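Local atomic coordinates of SspB protein (Streptomyces clavuligerus, PDB entry 6LB9), a protein that binds magnesium and belongs to the DUF4007 family; as an SspB protein it probably serves in bacterial DNA phosphorothioation. Residues A15-F20 and A170-C175; S109-H114 and S228-I233. One frame throughout, in Å; residues are numbered along the deposited sequence.

Contact 1: residues A15-F20 and A170-C175; sequences ARHETF and AKDVDC. With MG (magnesium ion), chain C.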
loop_
_atom_site.group_PDB
_atom_site.type_symbol
_atom_site.label_atom_id
_atom_site.label_comp_id
_atom_site.label_asym_id
_atom_site.label_seq_id
_atom_site.Cartn_x
_atom_site.Cartn_y
_atom_site.Cartn_z
ATOM N N ALA A 15 -10.391 17.610 11.476
ATOM C CA ALA A 15 -9.156 18.091 10.848
ATOM C C ALA A 15 -7.907 17.876 11.711
ATOM O O ALA A 15 -6.877 18.494 11.466
ATOM C CB ALA A 15 -9.266 19.582 10.466
ATOM N N ARG A 16 -7.933 17.006 12.722
ATOM C CA ARG A 16 -6.712 16.828 13.510
ATOM C C ARG A 16 -5.608 16.156 12.697
ATOM O O ARG A 16 -4.426 16.315 13.021
ATOM C CB ARG A 16 -7.012 16.025 14.772
ATOM C CG ARG A 16 -8.157 16.579 15.614
ATOM C CD ARG A 16 -7.684 17.657 16.555
ATOM N NE ARG A 16 -8.750 18.237 17.382
ATOM C CZ ARG A 16 -8.818 18.108 18.710
ATOM N NH1 ARG A 16 -7.892 17.406 19.370
ATOM N NH2 ARG A 16 -9.803 18.688 19.386
ATOM N N HIS A 17 -5.978 15.413 11.648
ATOM C CA HIS A 17 -5.047 14.801 10.714
ATOM C C HIS A 17 -4.340 15.825 9.831
ATOM O O HIS A 17 -3.427 15.441 9.099
ATOM C CB HIS A 17 -5.814 13.824 9.825
ATOM C CG HIS A 17 -7.088 14.406 9.306
ATOM N ND1 HIS A 17 -7.114 15.334 8.291
ATOM C CD2 HIS A 17 -8.372 14.257 9.714
ATOM C CE1 HIS A 17 -8.365 15.695 8.059
ATOM N NE2 HIS A 17 -9.147 15.061 8.916
ATOM N N GLU A 18 -4.759 17.100 9.858
ATOM C CA GLU A 18 -4.165 18.157 9.034
ATOM C C GLU A 18 -4.165 17.786 7.545
ATOM O O GLU A 18 -3.259 18.171 6.787
ATOM C CB GLU A 18 -2.742 18.517 9.522
ATOM C CG GLU A 18 -2.704 19.266 10.890
ATOM C CD GLU A 18 -1.282 19.558 11.456
ATOM O OE1 GLU A 18 -0.484 20.270 10.784
ATOM O OE2 GLU A 18 -0.975 19.119 12.603
ATOM N N THR A 19 -5.193 17.047 7.116
ATOM C CA THR A 19 -5.409 16.575 5.746
ATOM C C THR A 19 -4.393 15.535 5.291
ATOM O O THR A 19 -4.320 15.249 4.092
ATOM C CB THR A 19 -5.439 17.710 4.701
ATOM O OG1 THR A 19 -4.121 18.245 4.512
ATOM C CG2 THR A 19 -6.371 18.818 5.116
ATOM N N PHE A 20 -3.601 14.964 6.197
ATOM C CA PHE A 20 -2.797 13.793 5.863
ATOM C C PHE A 20 -3.677 12.536 5.885
ATOM O O PHE A 20 -4.289 12.216 6.916
ATOM C CB PHE A 20 -1.644 13.640 6.851
ATOM C CG PHE A 20 -0.531 14.631 6.658
ATOM C CD1 PHE A 20 0.129 14.728 5.439
ATOM C CD2 PHE A 20 -0.122 15.444 7.713
ATOM C CE1 PHE A 20 1.189 15.633 5.274
ATOM C CE2 PHE A 20 0.933 16.354 7.553
ATOM C CZ PHE A 20 1.583 16.444 6.330
ATOM N N ALA A 170 -14.086 21.156 5.735
ATOM C CA ALA A 170 -13.575 21.078 4.373
ATOM C C ALA A 170 -12.273 20.286 4.313
ATOM O O ALA A 170 -12.057 19.508 3.380
ATOM C CB ALA A 170 -13.382 22.482 3.808
ATOM N N LYS A 171 -11.402 20.459 5.315
ATOM C CA LYS A 171 -10.160 19.701 5.343
ATOM C C LYS A 171 -10.427 18.214 5.543
ATOM O O LYS A 171 -9.783 17.382 4.899
ATOM C CB LYS A 171 -9.245 20.236 6.443
ATOM C CG LYS A 171 -8.627 21.606 6.142
ATOM C CD LYS A 171 -8.028 22.184 7.410
ATOM C CE LYS A 171 -7.367 23.530 7.159
ATOM N NZ LYS A 171 -7.163 24.248 8.442
ATOM N N ASP A 172 -11.379 17.863 6.428
ATOM C CA ASP A 172 -11.822 16.478 6.543
ATOM C C ASP A 172 -12.212 15.918 5.190
ATOM O O ASP A 172 -11.882 14.773 4.862
ATOM C CB ASP A 172 -13.030 16.363 7.475
ATOM C CG ASP A 172 -12.666 16.412 8.921
ATOM O OD1 ASP A 172 -11.467 16.325 9.253
ATOM O OD2 ASP A 172 -13.605 16.533 9.734
ATOM N N VAL A 173 -12.938 16.708 4.400
ATOM C CA VAL A 173 -13.480 16.212 3.133
ATOM C C VAL A 173 -12.372 16.033 2.099
ATOM O O VAL A 173 -12.374 15.057 1.332
ATOM C CB VAL A 173 -14.595 17.158 2.640
ATOM C CG1 VAL A 173 -14.937 16.892 1.185
ATOM C CG2 VAL A 173 -15.845 17.033 3.548
ATOM N N ASP A 174 -11.407 16.962 2.059
ATOM C CA ASP A 174 -10.223 16.731 1.233
ATOM C C ASP A 174 -9.537 15.440 1.631
ATOM O O ASP A 174 -9.097 14.664 0.772
ATOM C CB ASP A 174 -9.245 17.904 1.349
ATOM C CG ASP A 174 -9.698 19.096 0.543
ATOM O OD1 ASP A 174 -10.390 18.882 -0.481
ATOM O OD2 ASP A 174 -9.386 20.238 0.925
ATOM N N CYS A 175 -9.473 15.174 2.933
ATOM C CA CYS A 175 -8.732 14.012 3.372
ATOM C C CYS A 175 -9.505 12.733 3.040
ATOM O O CYS A 175 -8.906 11.738 2.630
ATOM C CB CYS A 175 -8.439 14.130 4.863
ATOM S SG CYS A 175 -7.458 12.766 5.564
HETATM MG MG MG C . 1.171 19.500 13.855
HETATM O O HOH W 1 2.191 17.507 15.029
#
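One carboxylate oxygen, D172 OD1, ties the turn at 15-20 to helix 166-180 by accepting two hydrogen bonds. H17 NE2 reaches it at 2.7 Å on the anti side, with ring and carboxylate planes 44° apart, while the backbone N of A15 comes in at 2.8 Å from D172 OD1, on the syn side and from the other face of the carboxylate. With H17 CG set between the backbone N and the carbonyl carbon (chi1 46°), the imidazole lies between C175 SG, 4.0 Å from the centroid of the H17 ring, and A15 CA over the opposite face, its NE2 directed at D172. Beside the ring, T19 CG2 presses tightly against K171 CB at 3.5 Å, while the extended K171 chain leads its amino end away.

The next shell fixes the histidine's rotation. H17 ND1 accepts from T19 N at 2.8 Å, close to the ring plane, so both ring nitrogens are engaged; S130 OG binds D172 OD2. A leucine in place of H17 would probably leave D172 OD1 with the A15 amide alone from this turn and T19 N without its acceptor.

Two consecutive turns, type I from A15 to E18 and type I' from H17 to F20, shape the loop. They turn E18 away from the helix, where its OE2 binds magnesium at 2.5 Å: a His-carboxylate hydrogen bond on the helix side of a metal-binding turn.

Contact 2: residues S109-H114 and S228-I233; sequences SLWLLH and SLPARI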
loop_
_atom_site.group_PDB
_atom_site.type_symbol
_atom_site.label_atom_id
_atom_site.label_comp_id
_atom_site.label_asym_id
_atom_site.label_seq_id
_atom_site.Cartn_x
_atom_site.Cartn_y
_atom_site.Cartn_z
ATOM N N SER A 109 -7.928 -6.855 5.610
ATOM C CA SER A 109 -7.445 -6.048 6.726
ATOM C C SER A 109 -7.751 -4.565 6.531
ATOM O O SER A 109 -8.051 -3.859 7.495
ATOM C CB SER A 109 -5.946 -6.268 6.911
ATOM O OG SER A 109 -5.671 -7.648 7.014
ATOM N N LEU A 110 -7.713 -4.074 5.291
ATOM C CA LEU A 110 -8.062 -2.676 5.050
ATOM C C LEU A 110 -9.564 -2.448 5.204
ATOM O O LEU A 110 -9.978 -1.481 5.856
ATOM C CB LEU A 110 -7.568 -2.243 3.669
ATOM C CG LEU A 110 -6.051 -2.415 3.553
ATOM C CD1 LEU A 110 -5.608 -2.416 2.103
ATOM C CD2 LEU A 110 -5.354 -1.311 4.330
ATOM N N TRP A 111 -10.398 -3.333 4.623
ATOM C CA TRP A 111 -11.834 -3.296 4.897
ATOM C C TRP A 111 -12.090 -3.234 6.402
ATOM O O TRP A 111 -12.905 -2.436 6.875
ATOM C CB TRP A 111 -12.531 -4.530 4.282
ATOM C CG TRP A 111 -12.679 -4.441 2.779
ATOM C CD1 TRP A 111 -11.977 -5.150 1.848
ATOM C CD2 TRP A 111 -13.541 -3.558 2.039
ATOM N NE1 TRP A 111 -12.358 -4.784 0.584
ATOM C CE2 TRP A 111 -13.304 -3.799 0.668
ATOM C CE3 TRP A 111 -14.477 -2.585 2.400
ATOM C CZ2 TRP A 111 -13.978 -3.116 -0.342
ATOM C CZ3 TRP A 111 -15.147 -1.898 1.384
ATOM C CH2 TRP A 111 -14.897 -2.174 0.036
ATOM N N LEU A 112 -11.364 -4.055 7.167
ATOM C CA LEU A 112 -11.541 -4.121 8.610
ATOM C C LEU A 112 -11.154 -2.799 9.271
ATOM O O LEU A 112 -11.882 -2.276 10.125
ATOM C CB LEU A 112 -10.700 -5.279 9.171
ATOM C CG LEU A 112 -10.671 -5.386 10.706
ATOM C CD1 LEU A 112 -12.030 -5.805 11.234
ATOM C CD2 LEU A 112 -9.553 -6.322 11.202
ATOM N N LEU A 113 -9.992 -2.255 8.904
ATOM C CA LEU A 113 -9.591 -0.966 9.454
ATOM C C LEU A 113 -10.634 0.099 9.135
ATOM O O LEU A 113 -10.986 0.914 9.997
ATOM C CB LEU A 113 -8.221 -0.587 8.907
ATOM C CG LEU A 113 -7.081 -1.320 9.607
ATOM C CD1 LEU A 113 -5.806 -1.141 8.800
ATOM C CD2 LEU A 113 -6.917 -0.772 11.028
ATOM N N HIS A 114 -11.170 0.073 7.910
ATOM C CA HIS A 114 -12.242 0.982 7.518
ATOM C C HIS A 114 -13.463 0.851 8.436
ATOM O O HIS A 114 -14.026 1.860 8.889
ATOM C CB HIS A 114 -12.605 0.717 6.057
ATOM C CG HIS A 114 -13.782 1.501 5.559
ATOM N ND1 HIS A 114 -13.736 2.862 5.339
ATOM C CD2 HIS A 114 -15.028 1.104 5.199
ATOM C CE1 HIS A 114 -14.911 3.276 4.889
ATOM N NE2 HIS A 114 -15.716 2.231 4.805
ATOM N N SER A 228 -12.952 -7.975 -3.256
ATOM C CA SER A 228 -11.869 -7.970 -2.274
ATOM C C SER A 228 -12.373 -7.979 -0.830
ATOM O O SER A 228 -11.559 -8.005 0.102
ATOM C CB SER A 228 -10.957 -6.751 -2.493
ATOM O OG SER A 228 -11.530 -5.560 -1.957
ATOM N N LEU A 229 -13.685 -7.933 -0.621
ATOM C CA LEU A 229 -14.245 -7.912 0.723
ATOM C C LEU A 229 -14.580 -9.340 1.162
ATOM O O LEU A 229 -15.608 -9.883 0.748
ATOM C CB LEU A 229 -15.483 -7.012 0.740
ATOM C CG LEU A 229 -16.306 -6.919 2.025
ATOM C CD1 LEU A 229 -15.424 -6.546 3.203
ATOM C CD2 LEU A 229 -17.478 -5.935 1.869
ATOM N N PRO A 230 -13.742 -9.985 1.972
ATOM C CA PRO A 230 -14.016 -11.373 2.370
ATOM C C PRO A 230 -15.313 -11.530 3.162
ATOM O O PRO A 230 -15.745 -10.642 3.908
ATOM C CB PRO A 230 -12.802 -11.730 3.241
ATOM C CG PRO A 230 -11.743 -10.693 2.875
ATOM C CD PRO A 230 -12.513 -9.465 2.600
ATOM N N ALA A 231 -15.903 -12.714 3.031
ATOM C CA ALA A 231 -17.202 -12.979 3.640
ATOM C C ALA A 231 -17.120 -12.949 5.161
ATOM O O ALA A 231 -18.019 -12.421 5.828
ATOM C CB ALA A 231 -17.734 -14.325 3.143
ATOM N N ARG A 232 -16.048 -13.496 5.736
ATOM C CA ARG A 232 -15.901 -13.397 7.184
ATOM C C ARG A 232 -15.736 -11.955 7.652
ATOM O O ARG A 232 -16.127 -11.631 8.785
ATOM C CB ARG A 232 -14.748 -14.275 7.671
ATOM C CG ARG A 232 -15.047 -15.749 7.475
ATOM C CD ARG A 232 -13.877 -16.648 7.754
ATOM N NE ARG A 232 -14.305 -17.707 8.668
ATOM C CZ ARG A 232 -14.912 -18.825 8.267
ATOM N NH1 ARG A 232 -15.156 -19.005 6.969
ATOM N NH2 ARG A 232 -15.284 -19.749 9.157
ATOM N N ILE A 233 -15.185 -11.071 6.820
ATOM C CA ILE A 233 -15.118 -9.673 7.251
ATOM C C ILE A 233 -16.526 -9.090 7.329
ATOM O O ILE A 233 -16.865 -8.373 8.284
ATOM C CB ILE A 233 -14.210 -8.828 6.333
ATOM C CG1 ILE A 233 -12.745 -9.339 6.326
ATOM C CG2 ILE A 233 -14.298 -7.338 6.717
ATOM C CD1 ILE A 233 -12.013 -9.261 7.649
#
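The indole of W111 projects from helix 107-118 into the bend formed by residues 228-230, and L229 packs over one face of it. The methyl CD1 of L229 sits above the pyrrole part of the ring, 3.8 Å from the centroid of the five-membered ring of W111 and 25° off its normal, a CH-pi contact. Its closest approach is to the ring's root, with L229 CD1 3.5 Å from W111 CG, while L229 CB lies over the same indole nearer the rim. The leucine's CG stands anti to its own backbone N (chi1 175°), a setting that carries CD1 back over the indole.

The ring edge has a polar neighbour. W111 NE1 donates to S228 OG at 2.8 Å, and the bond is nearly straight at 167°, with the oxygen in the indole plane; the hydroxyl therefore meets the N-H head-on while the leucine holds the face. The buried indole N-H is satisfied by this bond.

P230 occupies the N-cap position of helix 231-243, so the contact sets the flank of one helix against the lead-in and first turn of another, an all-buried joint between helices far apart in sequence.

Farther along, I233 is the bump of that first turn. Its CG2 rests 4.1 Å from W111 CB, and its CD1 points to the neighbouring L112, 4.5 Å from L112 CB; the isoleucine thus bridges two successive residues of helix 107-118.

The surroundings close in from several directions: the F268 ring meets the indole, L314 of helix 306-317 packs on I233, and L197 of the second subunit packs on S228.

Overall arrangement
From the N terminus, the chain first forms the turn at 15-20, between helices 5-9 and 24-34, whose partner comes some 150 residues later on helix 166-180. Before that loop closes, helix 107-118 supplies the first half of contact 2; the second half, leading into helix 231-243, arrives only after contact 1 is complete. The two closures therefore cross instead of nesting. Contact 1 ties the N-terminal region, with its magnesium ligand, to helix 166-180, whereas contact 2 joins helix 107-118 to the start of helix 231-243 in the interior. Their centres lie 24 Å apart and their nearest atoms about 10 Å apart, without touching.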